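Local coordinates for LbaCas13a H328A (C2c2) (Lachnospiraceae bacterium NK4A179, PDB 5WLH), which binds a CRISPR precursor guide RNA and, as an RNA-targeting Cas13a nuclease, probably uses the guide to recognise and cut RNA, at residues S285-L290 / D297-M302; R303-L308 / M399-F404; S996-F1001 / R1051-I1056; N1013-S1018 / V1060-I1065. One frame throughout, in Å; residues are numbered along the deposited sequence.

Contact 1: S285-L290 / D297-M302; sequences SDYASL and DMLRRM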
loop_
_atom_site.group_PDB
_atom_site.type_symbol
_atom_site.label_atom_id
_atom_site.label_comp_id
_atom_site.label_asym_id
_atom_site.label_seq_id
_atom_site.Cartn_x
_atom_site.Cartn_y
_atom_site.Cartn_z
ATOM N N SER A 285 4.325 -31.240 1.393
ATOM C CA SER A 285 3.756 -32.198 2.338
ATOM C C SER A 285 4.844 -32.872 3.174
ATOM O O SER A 285 4.758 -32.925 4.407
ATOM C CB SER A 285 2.931 -33.231 1.567
ATOM O OG SER A 285 2.322 -34.166 2.447
ATOM N N ASP A 286 5.882 -33.393 2.514
ATOM C CA ASP A 286 6.953 -34.104 3.211
ATOM C C ASP A 286 7.759 -33.189 4.109
ATOM O O ASP A 286 8.243 -33.620 5.167
ATOM C CB ASP A 286 7.886 -34.763 2.196
ATOM C CG ASP A 286 7.231 -35.912 1.485
ATOM O OD1 ASP A 286 6.229 -36.435 2.021
ATOM O OD2 ASP A 286 7.709 -36.283 0.396
ATOM N N TYR A 287 7.939 -31.932 3.698
ATOM C CA TYR A 287 8.777 -31.027 4.462
ATOM C C TYR A 287 8.130 -30.646 5.781
ATOM O O TYR A 287 8.838 -30.269 6.719
ATOM C CB TYR A 287 9.082 -29.769 3.626
ATOM C CG TYR A 287 10.160 -28.898 4.233
ATOM C CD1 TYR A 287 11.510 -29.193 4.032
ATOM C CD2 TYR A 287 9.839 -27.812 5.032
ATOM C CE1 TYR A 287 12.512 -28.421 4.604
ATOM C CE2 TYR A 287 10.825 -27.043 5.611
ATOM C CZ TYR A 287 12.164 -27.347 5.387
ATOM O OH TYR A 287 13.154 -26.601 5.958
ATOM N N ALA A 288 6.807 -30.733 5.871
ATOM C CA ALA A 288 6.093 -30.362 7.092
ATOM C C ALA A 288 6.200 -31.527 8.077
ATOM O O ALA A 288 5.257 -32.283 8.308
ATOM C CB ALA A 288 4.645 -30.017 6.777
ATOM N N SER A 289 7.397 -31.671 8.639
ATOM C CA SER A 289 7.720 -32.734 9.581
ATOM C C SER A 289 8.269 -32.112 10.856
ATOM O O SER A 289 9.212 -31.315 10.804
ATOM C CB SER A 289 8.748 -33.706 8.984
ATOM O OG SER A 289 9.435 -34.413 10.010
ATOM N N LEU A 290 7.686 -32.479 12.005
ATOM C CA LEU A 290 8.198 -31.962 13.269
ATOM C C LEU A 290 9.621 -32.443 13.557
ATOM O O LEU A 290 10.342 -31.789 14.317
ATOM C CB LEU A 290 7.260 -32.352 14.415
ATOM C CG LEU A 290 5.809 -31.981 14.106
ATOM C CD1 LEU A 290 4.889 -32.512 15.190
ATOM C CD2 LEU A 290 5.672 -30.478 13.972
ATOM N N ASP A 297 17.586 -32.654 6.057
ATOM C CA ASP A 297 18.046 -33.462 4.930
ATOM C C ASP A 297 17.435 -32.980 3.616
ATOM O O ASP A 297 18.109 -32.954 2.581
ATOM C CB ASP A 297 17.711 -34.927 5.162
ATOM C CG ASP A 297 18.040 -35.778 3.968
ATOM O OD1 ASP A 297 19.241 -36.066 3.780
ATOM O OD2 ASP A 297 17.103 -36.135 3.218
ATOM N N MET A 298 16.169 -32.559 3.646
ATOM C CA MET A 298 15.527 -32.076 2.429
ATOM C C MET A 298 16.109 -30.738 1.990
ATOM O O MET A 298 16.314 -30.516 0.791
ATOM C CB MET A 298 14.020 -31.966 2.646
ATOM C CG MET A 298 13.344 -33.336 2.758
ATOM S SD MET A 298 11.625 -33.108 3.252
ATOM C CE MET A 298 10.890 -32.597 1.701
ATOM N N LEU A 299 16.383 -29.837 2.934
ATOM C CA LEU A 299 17.022 -28.576 2.559
ATOM C C LEU A 299 18.422 -28.812 2.016
ATOM O O LEU A 299 18.882 -28.079 1.135
ATOM C CB LEU A 299 17.113 -27.621 3.745
ATOM C CG LEU A 299 15.899 -26.757 4.056
ATOM C CD1 LEU A 299 16.364 -25.501 4.813
ATOM C CD2 LEU A 299 15.162 -26.401 2.765
ATOM N N ARG A 300 19.114 -29.825 2.526
ATOM C CA ARG A 300 20.443 -30.118 1.999
ATOM C C ARG A 300 20.384 -30.576 0.551
ATOM O O ARG A 300 21.244 -30.203 -0.253
ATOM C CB ARG A 300 21.114 -31.179 2.865
ATOM C CG ARG A 300 22.529 -31.519 2.425
ATOM C CD ARG A 300 23.239 -32.307 3.532
ATOM N NE ARG A 300 23.288 -31.562 4.785
ATOM C CZ ARG A 300 22.550 -31.848 5.853
ATOM N NH1 ARG A 300 21.707 -32.869 5.828
ATOM N NH2 ARG A 300 22.658 -31.109 6.945
ATOM N N ARG A 301 19.396 -31.401 0.199
ATOM C CA ARG A 301 19.263 -31.816 -1.190
ATOM C C ARG A 301 18.953 -30.630 -2.085
ATOM O O ARG A 301 19.470 -30.531 -3.203
ATOM C CB ARG A 301 18.178 -32.877 -1.328
ATOM C CG ARG A 301 18.584 -34.219 -0.660
ATOM C CD ARG A 301 17.408 -35.154 -0.547
ATOM N NE ARG A 301 17.710 -36.190 0.443
ATOM C CZ ARG A 301 18.471 -37.251 0.190
ATOM N NH1 ARG A 301 18.983 -37.414 -1.017
ATOM N NH2 ARG A 301 18.710 -38.155 1.135
ATOM N N MET A 302 18.101 -29.721 -1.613
ATOM C CA MET A 302 17.832 -28.516 -2.394
ATOM C C MET A 302 19.081 -27.648 -2.499
ATOM O O MET A 302 19.359 -27.074 -3.559
ATOM C CB MET A 302 16.679 -27.736 -1.755
ATOM C CG MET A 302 16.158 -26.628 -2.625
ATOM S SD MET A 302 14.761 -25.770 -1.835
ATOM C CE MET A 302 15.627 -24.774 -0.641
#

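Contact 2: R303-L308 / M399-F404; sequences RRLVVL and MLNMFF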
loop_
_atom_site.group_PDB
_atom_site.type_symbol
_atom_site.label_atom_id
_atom_site.label_comp_id
_atom_site.label_asym_id
_atom_site.label_seq_id
_atom_site.Cartn_x
_atom_site.Cartn_y
_atom_site.Cartn_z
ATOM N N ARG A 303 19.866 -27.566 -1.420
ATOM C CA ARG A 303 21.116 -26.820 -1.470
ATOM C C ARG A 303 22.074 -27.419 -2.494
ATOM O O ARG A 303 22.753 -26.682 -3.221
ATOM C CB ARG A 303 21.759 -26.788 -0.086
ATOM C CG ARG A 303 23.062 -26.031 -0.013
ATOM C CD ARG A 303 22.855 -24.544 -0.297
ATOM N NE ARG A 303 24.119 -23.885 -0.600
ATOM C CZ ARG A 303 24.245 -22.596 -0.887
ATOM N NH1 ARG A 303 23.168 -21.808 -0.907
ATOM N NH2 ARG A 303 25.449 -22.101 -1.169
ATOM N N ARG A 304 22.148 -28.752 -2.561
ATOM C CA ARG A 304 23.027 -29.386 -3.546
ATOM C C ARG A 304 22.605 -29.036 -4.967
ATOM O O ARG A 304 23.452 -28.875 -5.855
ATOM C CB ARG A 304 23.035 -30.903 -3.349
ATOM C CG ARG A 304 23.833 -31.328 -2.138
ATOM C CD ARG A 304 24.177 -32.808 -2.212
ATOM N NE ARG A 304 24.663 -33.310 -0.931
ATOM C CZ ARG A 304 23.892 -33.908 -0.037
ATOM N NH1 ARG A 304 22.597 -34.074 -0.291
ATOM N NH2 ARG A 304 24.412 -34.347 1.103
ATOM N N LEU A 305 21.300 -28.917 -5.212
ATOM C CA LEU A 305 20.861 -28.507 -6.540
ATOM C C LEU A 305 21.371 -27.112 -6.874
ATOM O O LEU A 305 21.783 -26.852 -8.010
ATOM C CB LEU A 305 19.343 -28.549 -6.644
ATOM C CG LEU A 305 18.744 -29.951 -6.686
ATOM C CD1 LEU A 305 17.223 -29.869 -6.662
ATOM C CD2 LEU A 305 19.190 -30.685 -7.930
ATOM N N VAL A 306 21.331 -26.194 -5.905
ATOM C CA VAL A 306 21.847 -24.846 -6.148
ATOM C C VAL A 306 23.347 -24.902 -6.401
ATOM O O VAL A 306 23.869 -24.255 -7.319
ATOM C CB VAL A 306 21.525 -23.923 -4.962
ATOM C CG1 VAL A 306 22.185 -22.547 -5.155
ATOM C CG2 VAL A 306 20.021 -23.787 -4.777
ATOM N N VAL A 307 24.067 -25.667 -5.581
ATOM C CA VAL A 307 25.509 -25.767 -5.778
ATOM C C VAL A 307 25.811 -26.353 -7.154
ATOM O O VAL A 307 26.674 -25.847 -7.890
ATOM C CB VAL A 307 26.148 -26.594 -4.649
ATOM C CG1 VAL A 307 27.613 -26.938 -5.007
ATOM C CG2 VAL A 307 26.061 -25.833 -3.313
ATOM N N LEU A 308 25.097 -27.420 -7.529
ATOM C CA LEU A 308 25.277 -28.021 -8.849
ATOM C C LEU A 308 25.043 -27.006 -9.959
ATOM O O LEU A 308 25.816 -26.929 -10.923
ATOM C CB LEU A 308 24.335 -29.208 -9.025
ATOM C CG LEU A 308 24.168 -29.666 -10.472
ATOM C CD1 LEU A 308 25.454 -30.328 -10.963
ATOM C CD2 LEU A 308 22.971 -30.605 -10.631
ATOM N N MET A 399 11.245 -35.420 -11.007
ATOM C CA MET A 399 10.439 -34.256 -11.353
ATOM C C MET A 399 10.593 -33.144 -10.321
ATOM O O MET A 399 10.403 -31.966 -10.655
ATOM C CB MET A 399 8.975 -34.655 -11.514
ATOM C CG MET A 399 8.708 -35.486 -12.781
ATOM S SD MET A 399 9.628 -34.927 -14.243
ATOM C CE MET A 399 8.321 -34.131 -15.195
ATOM N N LEU A 400 10.938 -33.494 -9.080
ATOM C CA LEU A 400 11.192 -32.472 -8.071
ATOM C C LEU A 400 12.527 -31.776 -8.316
ATOM O O LEU A 400 12.634 -30.559 -8.158
ATOM C CB LEU A 400 11.145 -33.078 -6.668
ATOM C CG LEU A 400 11.385 -32.083 -5.531
ATOM C CD1 LEU A 400 10.356 -30.962 -5.593
ATOM C CD2 LEU A 400 11.345 -32.777 -4.172
ATOM N N ASN A 401 13.560 -32.526 -8.702
ATOM C CA ASN A 401 14.815 -31.893 -9.078
ATOM C C ASN A 401 14.616 -30.949 -10.254
ATOM O O ASN A 401 15.185 -29.855 -10.282
ATOM C CB ASN A 401 15.859 -32.952 -9.417
ATOM C CG ASN A 401 16.208 -33.832 -8.226
ATOM O OD1 ASN A 401 16.346 -33.348 -7.094
ATOM N ND2 ASN A 401 16.354 -35.136 -8.475
ATOM N N MET A 402 13.810 -31.362 -11.231
ATOM C CA MET A 402 13.544 -30.515 -12.383
ATOM C C MET A 402 12.717 -29.302 -11.983
ATOM O O MET A 402 12.940 -28.204 -12.502
ATOM C CB MET A 402 12.829 -31.305 -13.478
ATOM C CG MET A 402 13.713 -32.304 -14.229
ATOM S SD MET A 402 15.143 -31.511 -14.995
ATOM C CE MET A 402 14.328 -30.419 -16.127
ATOM N N PHE A 403 11.748 -29.475 -11.075
ATOM C CA PHE A 403 11.006 -28.309 -10.603
ATOM C C PHE A 403 11.961 -27.273 -10.035
ATOM O O PHE A 403 11.860 -26.082 -10.334
ATOM C CB PHE A 403 9.973 -28.705 -9.547
ATOM C CG PHE A 403 9.146 -27.544 -9.073
ATOM C CD1 PHE A 403 8.055 -27.119 -9.815
ATOM C CD2 PHE A 403 9.493 -26.842 -7.921
ATOM C CE1 PHE A 403 7.308 -26.022 -9.405
ATOM C CE2 PHE A 403 8.746 -25.745 -7.500
ATOM C CZ PHE A 403 7.647 -25.344 -8.239
ATOM N N PHE A 404 12.895 -27.719 -9.206
ATOM C CA PHE A 404 13.823 -26.798 -8.581
ATOM C C PHE A 404 14.785 -26.206 -9.608
ATOM O O PHE A 404 15.075 -25.009 -9.569
ATOM C CB PHE A 404 14.573 -27.517 -7.455
ATOM C CG PHE A 404 13.806 -27.562 -6.158
ATOM C CD1 PHE A 404 13.244 -26.402 -5.628
ATOM C CD2 PHE A 404 13.611 -28.764 -5.490
ATOM C CE1 PHE A 404 12.516 -26.447 -4.438
ATOM C CE2 PHE A 404 12.904 -28.809 -4.288
ATOM C CZ PHE A 404 12.346 -27.651 -3.770
#

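Contact 3: S996-F1001 / R1051-I1056; sequences SSYLDF and RFLEKI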
loop_
_atom_site.group_PDB
_atom_site.type_symbol
_atom_site.label_atom_id
_atom_site.label_comp_id
_atom_site.label_asym_id
_atom_site.label_seq_id
_atom_site.Cartn_x
_atom_site.Cartn_y
_atom_site.Cartn_z
ATOM N N SER A 996 7.089 27.767 24.567
ATOM C CA SER A 996 8.516 28.020 24.412
ATOM C C SER A 996 9.273 26.833 23.832
ATOM O O SER A 996 10.421 27.003 23.415
ATOM C CB SER A 996 9.131 28.420 25.760
ATOM O OG SER A 996 9.150 27.335 26.677
ATOM N N SER A 997 8.671 25.642 23.793
ATOM C CA SER A 997 9.320 24.531 23.107
ATOM C C SER A 997 9.389 24.770 21.606
ATOM O O SER A 997 10.279 24.238 20.936
ATOM C CB SER A 997 8.578 23.225 23.383
ATOM O OG SER A 997 8.061 23.184 24.697
ATOM N N TYR A 998 8.461 25.554 21.060
ATOM C CA TYR A 998 8.347 25.747 19.621
ATOM C C TYR A 998 8.521 27.188 19.182
ATOM O O TYR A 998 8.629 27.441 17.974
ATOM C CB TYR A 998 6.985 25.235 19.133
ATOM C CG TYR A 998 6.737 23.805 19.562
ATOM C CD1 TYR A 998 7.585 22.786 19.144
ATOM C CD2 TYR A 998 5.676 23.478 20.401
ATOM C CE1 TYR A 998 7.378 21.481 19.536
ATOM C CE2 TYR A 998 5.457 22.163 20.796
ATOM C CZ TYR A 998 6.315 21.172 20.357
ATOM O OH TYR A 998 6.119 19.860 20.739
ATOM N N LEU A 999 8.556 28.131 20.119
ATOM C CA LEU A 999 8.670 29.549 19.816
ATOM C C LEU A 999 9.710 30.166 20.735
ATOM O O LEU A 999 9.627 30.020 21.959
ATOM C CB LEU A 999 7.325 30.261 19.994
ATOM C CG LEU A 999 7.332 31.787 19.935
ATOM C CD1 LEU A 999 7.664 32.269 18.519
ATOM C CD2 LEU A 999 5.996 32.317 20.388
ATOM N N ASP A 1000 10.686 30.848 20.144
ATOM C CA ASP A 1000 11.667 31.614 20.906
ATOM C C ASP A 1000 11.117 33.026 21.084
ATOM O O ASP A 1000 11.424 33.951 20.328
ATOM C CB ASP A 1000 13.014 31.606 20.195
ATOM C CG ASP A 1000 14.108 32.270 21.002
ATOM O OD1 ASP A 1000 13.821 32.805 22.096
ATOM O OD2 ASP A 1000 15.264 32.253 20.537
ATOM N N PHE A 1001 10.256 33.187 22.096
ATOM C CA PHE A 1001 9.748 34.508 22.443
ATOM C C PHE A 1001 10.661 35.238 23.421
ATOM O O PHE A 1001 10.182 36.043 24.232
ATOM C CB PHE A 1001 8.315 34.419 22.979
ATOM C CG PHE A 1001 8.126 33.450 24.109
ATOM C CD1 PHE A 1001 8.476 33.792 25.405
ATOM C CD2 PHE A 1001 7.546 32.216 23.884
ATOM C CE1 PHE A 1001 8.282 32.910 26.449
ATOM C CE2 PHE A 1001 7.347 31.329 24.925
ATOM C CZ PHE A 1001 7.716 31.677 26.209
ATOM N N ARG A 1051 9.294 15.799 22.201
ATOM C CA ARG A 1051 10.747 15.747 22.097
ATOM C C ARG A 1051 11.172 15.507 20.660
ATOM O O ARG A 1051 12.164 16.073 20.192
ATOM C CB ARG A 1051 11.301 14.662 23.020
ATOM C CG ARG A 1051 11.010 14.917 24.501
ATOM C CD ARG A 1051 12.124 14.396 25.393
ATOM N NE ARG A 1051 12.247 12.940 25.364
ATOM C CZ ARG A 1051 13.366 12.292 25.050
ATOM N NH1 ARG A 1051 14.453 12.972 24.731
ATOM N NH2 ARG A 1051 13.399 10.965 25.055
ATOM N N PHE A 1052 10.404 14.700 19.924
ATOM C CA PHE A 1052 10.705 14.487 18.511
ATOM C C PHE A 1052 10.624 15.795 17.729
ATOM O O PHE A 1052 11.556 16.157 16.993
ATOM C CB PHE A 1052 9.740 13.442 17.943
ATOM C CG PHE A 1052 9.659 13.437 16.448
ATOM C CD1 PHE A 1052 10.658 12.838 15.697
ATOM C CD2 PHE A 1052 8.574 14.001 15.791
ATOM C CE1 PHE A 1052 10.585 12.813 14.313
ATOM C CE2 PHE A 1052 8.506 13.986 14.409
ATOM C CZ PHE A 1052 9.515 13.391 13.674
ATOM N N LEU A 1053 9.514 16.523 17.876
ATOM C CA LEU A 1053 9.348 17.772 17.139
ATOM C C LEU A 1053 10.445 18.772 17.491
ATOM O O LEU A 1053 10.985 19.440 16.605
ATOM C CB LEU A 1053 7.972 18.369 17.410
ATOM C CG LEU A 1053 6.834 17.601 16.729
ATOM C CD1 LEU A 1053 5.512 18.009 17.334
ATOM C CD2 LEU A 1053 6.839 17.862 15.225
ATOM N N GLU A 1054 10.801 18.872 18.779
ATOM C CA GLU A 1054 11.904 19.748 19.178
ATOM C C GLU A 1054 13.225 19.319 18.553
ATOM O O GLU A 1054 14.084 20.164 18.270
ATOM C CB GLU A 1054 12.053 19.772 20.700
ATOM C CG GLU A 1054 10.863 20.333 21.446
ATOM C CD GLU A 1054 10.921 20.012 22.928
ATOM O OE1 GLU A 1054 11.542 18.999 23.297
ATOM O OE2 GLU A 1054 10.353 20.774 23.729
ATOM N N LYS A 1055 13.416 18.018 18.340
ATOM C CA LYS A 1055 14.680 17.534 17.803
ATOM C C LYS A 1055 14.797 17.715 16.297
ATOM O O LYS A 1055 15.915 17.720 15.775
ATOM C CB LYS A 1055 14.875 16.058 18.164
ATOM C CG LYS A 1055 15.355 15.836 19.603
ATOM C CD LYS A 1055 15.117 14.412 20.076
ATOM C CE LYS A 1055 15.266 14.297 21.583
ATOM N NZ LYS A 1055 16.630 14.711 22.034
ATOM N N ILE A 1056 13.693 17.861 15.575
ATOM C CA ILE A 1056 13.771 17.886 14.119
ATOM C C ILE A 1056 13.467 19.250 13.534
ATOM O O ILE A 1056 13.599 19.422 12.312
ATOM C CB ILE A 1056 12.859 16.812 13.486
ATOM C CG1 ILE A 1056 11.401 17.088 13.828
ATOM C CG2 ILE A 1056 13.305 15.409 13.932
ATOM C CD1 ILE A 1056 10.472 17.022 12.630
#

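Contact 4: N1013-S1018 / V1060-I1065; sequences NRFCNS and VSRSDI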
loop_
_atom_site.group_PDB
_atom_site.type_symbol
_atom_site.label_atom_id
_atom_site.label_comp_id
_atom_site.label_asym_id
_atom_site.label_seq_id
_atom_site.Cartn_x
_atom_site.Cartn_y
_atom_site.Cartn_z
ATOM N N ASN A 1013 4.212 37.751 26.804
ATOM C CA ASN A 1013 3.430 38.971 26.632
ATOM C C ASN A 1013 4.317 40.130 26.188
ATOM O O ASN A 1013 3.919 40.931 25.335
ATOM C CB ASN A 1013 2.696 39.308 27.931
ATOM C CG ASN A 1013 1.824 40.544 27.809
ATOM O OD1 ASN A 1013 0.857 40.571 27.043
ATOM N ND2 ASN A 1013 2.161 41.577 28.569
ATOM N N ARG A 1014 5.521 40.229 26.755
ATOM C CA ARG A 1014 6.479 41.237 26.307
ATOM C C ARG A 1014 6.814 41.057 24.833
ATOM O O ARG A 1014 6.906 42.034 24.078
ATOM C CB ARG A 1014 7.754 41.155 27.150
ATOM C CG ARG A 1014 8.092 42.418 27.924
ATOM C CD ARG A 1014 9.359 42.231 28.754
ATOM N NE ARG A 1014 9.198 41.240 29.816
ATOM C CZ ARG A 1014 9.872 40.092 29.881
ATOM N NH1 ARG A 1014 10.756 39.782 28.941
ATOM N NH2 ARG A 1014 9.661 39.253 30.887
ATOM N N PHE A 1015 6.991 39.805 24.408
ATOM C CA PHE A 1015 7.392 39.519 23.036
ATOM C C PHE A 1015 6.299 39.899 22.044
ATOM O O PHE A 1015 6.589 40.440 20.971
ATOM C CB PHE A 1015 7.751 38.040 22.922
ATOM C CG PHE A 1015 8.269 37.633 21.579
ATOM C CD1 PHE A 1015 9.593 37.854 21.240
ATOM C CD2 PHE A 1015 7.441 36.996 20.666
ATOM C CE1 PHE A 1015 10.078 37.463 20.011
ATOM C CE2 PHE A 1015 7.922 36.603 19.438
ATOM C CZ PHE A 1015 9.242 36.836 19.106
ATOM N N CYS A 1016 5.034 39.631 22.382
ATOM C CA CYS A 1016 3.949 39.963 21.467
ATOM C C CYS A 1016 3.668 41.458 21.440
ATOM O O CYS A 1016 3.150 41.972 20.443
ATOM C CB CYS A 1016 2.678 39.202 21.847
ATOM S SG CYS A 1016 2.873 37.406 21.859
ATOM N N ASN A 1017 3.974 42.163 22.522
ATOM C CA ASN A 1017 3.791 43.607 22.575
ATOM C C ASN A 1017 5.008 44.371 22.072
ATOM O O ASN A 1017 4.967 45.604 22.007
ATOM C CB ASN A 1017 3.450 44.043 24.001
ATOM C CG ASN A 1017 2.005 43.770 24.353
ATOM O OD1 ASN A 1017 1.096 44.430 23.844
ATOM N ND2 ASN A 1017 1.781 42.786 25.217
ATOM N N SER A 1018 6.077 43.671 21.711
ATOM C CA SER A 1018 7.251 44.300 21.134
ATOM C C SER A 1018 7.042 44.574 19.648
ATOM O O SER A 1018 6.243 43.916 18.976
ATOM C CB SER A 1018 8.472 43.409 21.333
ATOM O OG SER A 1018 8.491 42.389 20.352
ATOM N N VAL A 1060 10.406 28.797 16.096
ATOM C CA VAL A 1060 10.093 30.047 15.424
ATOM C C VAL A 1060 10.859 31.175 16.102
ATOM O O VAL A 1060 10.965 31.231 17.335
ATOM C CB VAL A 1060 8.578 30.302 15.442
ATOM C CG1 VAL A 1060 8.234 31.594 14.687
ATOM C CG2 VAL A 1060 7.833 29.103 14.841
ATOM N N SER A 1061 11.408 32.070 15.294
ATOM C CA SER A 1061 12.275 33.140 15.756
ATOM C C SER A 1061 11.650 34.493 15.453
ATOM O O SER A 1061 10.699 34.613 14.675
ATOM C CB SER A 1061 13.644 33.058 15.078
ATOM O OG SER A 1061 13.499 33.312 13.694
ATOM N N ARG A 1062 12.221 35.529 16.071
ATOM C CA ARG A 1062 11.841 36.894 15.722
ATOM C C ARG A 1062 12.011 37.141 14.225
ATOM O O ARG A 1062 11.110 37.675 13.565
ATOM C CB ARG A 1062 12.671 37.891 16.537
ATOM C CG ARG A 1062 12.369 39.350 16.214
ATOM C CD ARG A 1062 13.091 40.293 17.170
ATOM N NE ARG A 1062 12.440 40.378 18.476
ATOM C CZ ARG A 1062 11.353 41.103 18.729
ATOM N NH1 ARG A 1062 10.772 41.804 17.759
ATOM N NH2 ARG A 1062 10.839 41.122 19.950
ATOM N N SER A 1063 13.153 36.730 13.665
ATOM C CA SER A 1063 13.412 37.007 12.256
ATOM C C SER A 1063 12.416 36.293 11.350
ATOM O O SER A 1063 12.103 36.794 10.262
ATOM C CB SER A 1063 14.848 36.620 11.886
ATOM O OG SER A 1063 15.065 35.229 12.002
ATOM N N ASP A 1064 11.909 35.133 11.780
ATOM C CA ASP A 1064 10.799 34.499 11.070
ATOM C C ASP A 1064 9.577 35.405 11.058
ATOM O O ASP A 1064 8.938 35.599 10.018
ATOM C CB ASP A 1064 10.442 33.162 11.727
ATOM C CG ASP A 1064 11.492 32.092 11.504
ATOM O OD1 ASP A 1064 12.186 32.135 10.466
ATOM O OD2 ASP A 1064 11.610 31.201 12.376
ATOM N N ILE A 1065 9.220 35.940 12.227
ATOM C CA ILE A 1065 8.046 36.795 12.343
ATOM C C ILE A 1065 8.264 38.088 11.573
ATOM O O ILE A 1065 7.344 38.617 10.940
ATOM C CB ILE A 1065 7.736 37.050 13.827
ATOM C CG1 ILE A 1065 7.422 35.724 14.538
ATOM C CG2 ILE A 1065 6.592 38.019 13.980
ATOM C CD1 ILE A 1065 7.631 35.772 16.016
#

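Contact 1: S285-L290 / D297-M302
Tyr287 OH, hydrogen-bonded to Glu1231, also sits hard against Leu299: its oxygen is 3.3 Å from Leu299 CG, with both methyls of the leucine close by. Next along the ring from the hydroxyl, Tyr287 CE1 packs on Leu299 CD2 at 3.8 Å. The phenol gets there because its CG lies anti to the backbone N (chi1 -169°), carrying the ring tip across to the other helix. These are the two arms of a helical hairpin, helices 268-287 and 292-311, and the first arm gives way to an inverse gamma turn centred on Ala288. Met298 packs beside the ring, against the last turn of helix 268-287. Its CB lies at the ring edge of Tyr287, and its SD makes an oblique Met-aromatic contact, 5.2 Å from the ring centroid. Bent at chi3 (78°), the chain lays Met298 CE 3.6 Å from Tyr287 N and against Asp286 CB. A phenylalanine here would probably leave Glu1231 without its hydroxyl partner and open a gap beside Leu299. Tyr448 of helix 429-458 also touches Tyr287.

Contact 2: R303-L308 / M399-F404
The ring of Phe404 meets one methyl of Leu305 obliquely: CD1 of Leu305 lies 4.0 Å from Phe404 CD2, while another part of the ring touches Met302 and Phe283 comes against it in an edge-to-face pair. The second flat group, the amide of Asn401, turns its oxygen to the same leucine. This is helix-on-helix packing between 292-311 and 398-417, two helices far apart in sequence, in a helical part of the chain without strands. Leu305 is the one residue of its segment that touches the other, and its CA lies 7.4 Å from Asn401 CA.

Leu305 crosses both partners at about a right angle. Its CG is anti to the carbonyl carbon (chi1 -72°), which sends the two methyls out toward the neighbouring helix; CD1 then settles between Asn401 and Phe404. Although Asn401 OD1 touches the leucine, the hydrogen bonds of the amide lie elsewhere. Its ND2 donates to Phe395 O, and OD1 is hydrogen-bonded outside the two segments, so the amide is held while its oxygen also packs on the leucine. Val386 of helix 357-388 and Tyr394 also touch Leu305, burying the leucine further. The tightest points are shared by a single methyl: Leu305 CD1 is 3.6 Å from Phe404 CB and equally 3.6 Å from Asn401 OD1.

Contact 3: S996-F1001 / R1051-I1056
Tyr998 and Glu1054 bury the most surface here, with Ser997 next. The tyrosine meets helix 1050-1056 through one carbon of its ring: CE1 of Tyr998 lies 3.8 Å from Leu1053 CB and 4.1 Å from Glu1054 CG, both approached obliquely. Its hydroxyl goes a little further along the leucine, with Tyr998 OH 3.9 Å from Leu1053 CD1. With its CG anti to the carbonyl carbon (chi1 -54°), the ring also turns one face to its own neighbour, so that Ser997 CB sits over the centre of that face.

This is a loop, the one running from helix 988-995 to helix 1008-1017, laid against a short helix, with Leu1108 of helix 1106-1145 also packing on Tyr998. Glu1054 reaches out from the helix in an extended chain, its carboxylate turned 51° from the tyrosine ring. Glu1054 OE2 lies beside Ser997 CB, but the polar work is done elsewhere: OE2 forms a salt bridge with Arg1050 NE, and Ser997 OG bonds to Tyr994 O. Replacing Glu1054 by an alanine would probably leave Arg1050 without this charged mate and open a gap beside Ser997 and Tyr998 CE1. Arg1050 itself touches both Ser997 and Tyr998, which puts the ion pair right against the loop.

Contact 4: N1013-S1018 / V1060-I1065
Phe1015 and Arg1062 mark the closest backbone approach, their CA atoms 9.0 Å apart, and side chains, chiefly these two, bridge the distance. The segment 1013-1018 runs along helix 1008-1017; 1060-1065 enters helix 1062-1075 through Ser1061 at the N-cap position, whose N donates to Asp1064 OD2 at 3.1 Å. Across the gap, Arg1062 NH2 gives Ser1018 OG a nearly straight hydrogen bond (2.7 Å, 171°), with the oxygen in the guanidinium plane. Ser1018 OG spends its own hydrogen on Phe1015 O, 2.8 Å away, so the arginine grips a hydroxyl already tied to the end of helix 1008-1017. Arg1062 CG lies anti to the backbone N (chi1 179°) and the chain then bends at chi3; its NE forms a salt bridge with Glu1002. The Phe1015 ring and the guanidinium run alongside in opposite directions, their planes 62° apart, not stacked, and NH2 of Arg1062 is 3.7 Å from Phe1015 CD1. At the edge of that ring, Ile1065 CD1 meets Phe1015 CE2 at 3.5 Å.

Overall arrangement
The four contacts form two pairs in distant parts of the chain, with contacts 2 and 4 on opposite sides of its centre, about 73 Å apart between centres. Contacts 1 and 2 share helix 292-311 and touch where Met302 SD packs on the Phe404 ring; contacts 3 and 4 interleave along the chain and meet through probable backbone hydrogen bonds between Val1060 and both Tyr998 and Asp1000. Contact 2 is fully buried and held by apolar packing. The other three are only partly buried. Contact 1 adds sulfur and a hydroxyl, contact 3 sets a carboxylate beside a loop, and contact 4 alone joins its segments by a hydrogen bond. The first pair lies nearer the bound RNA.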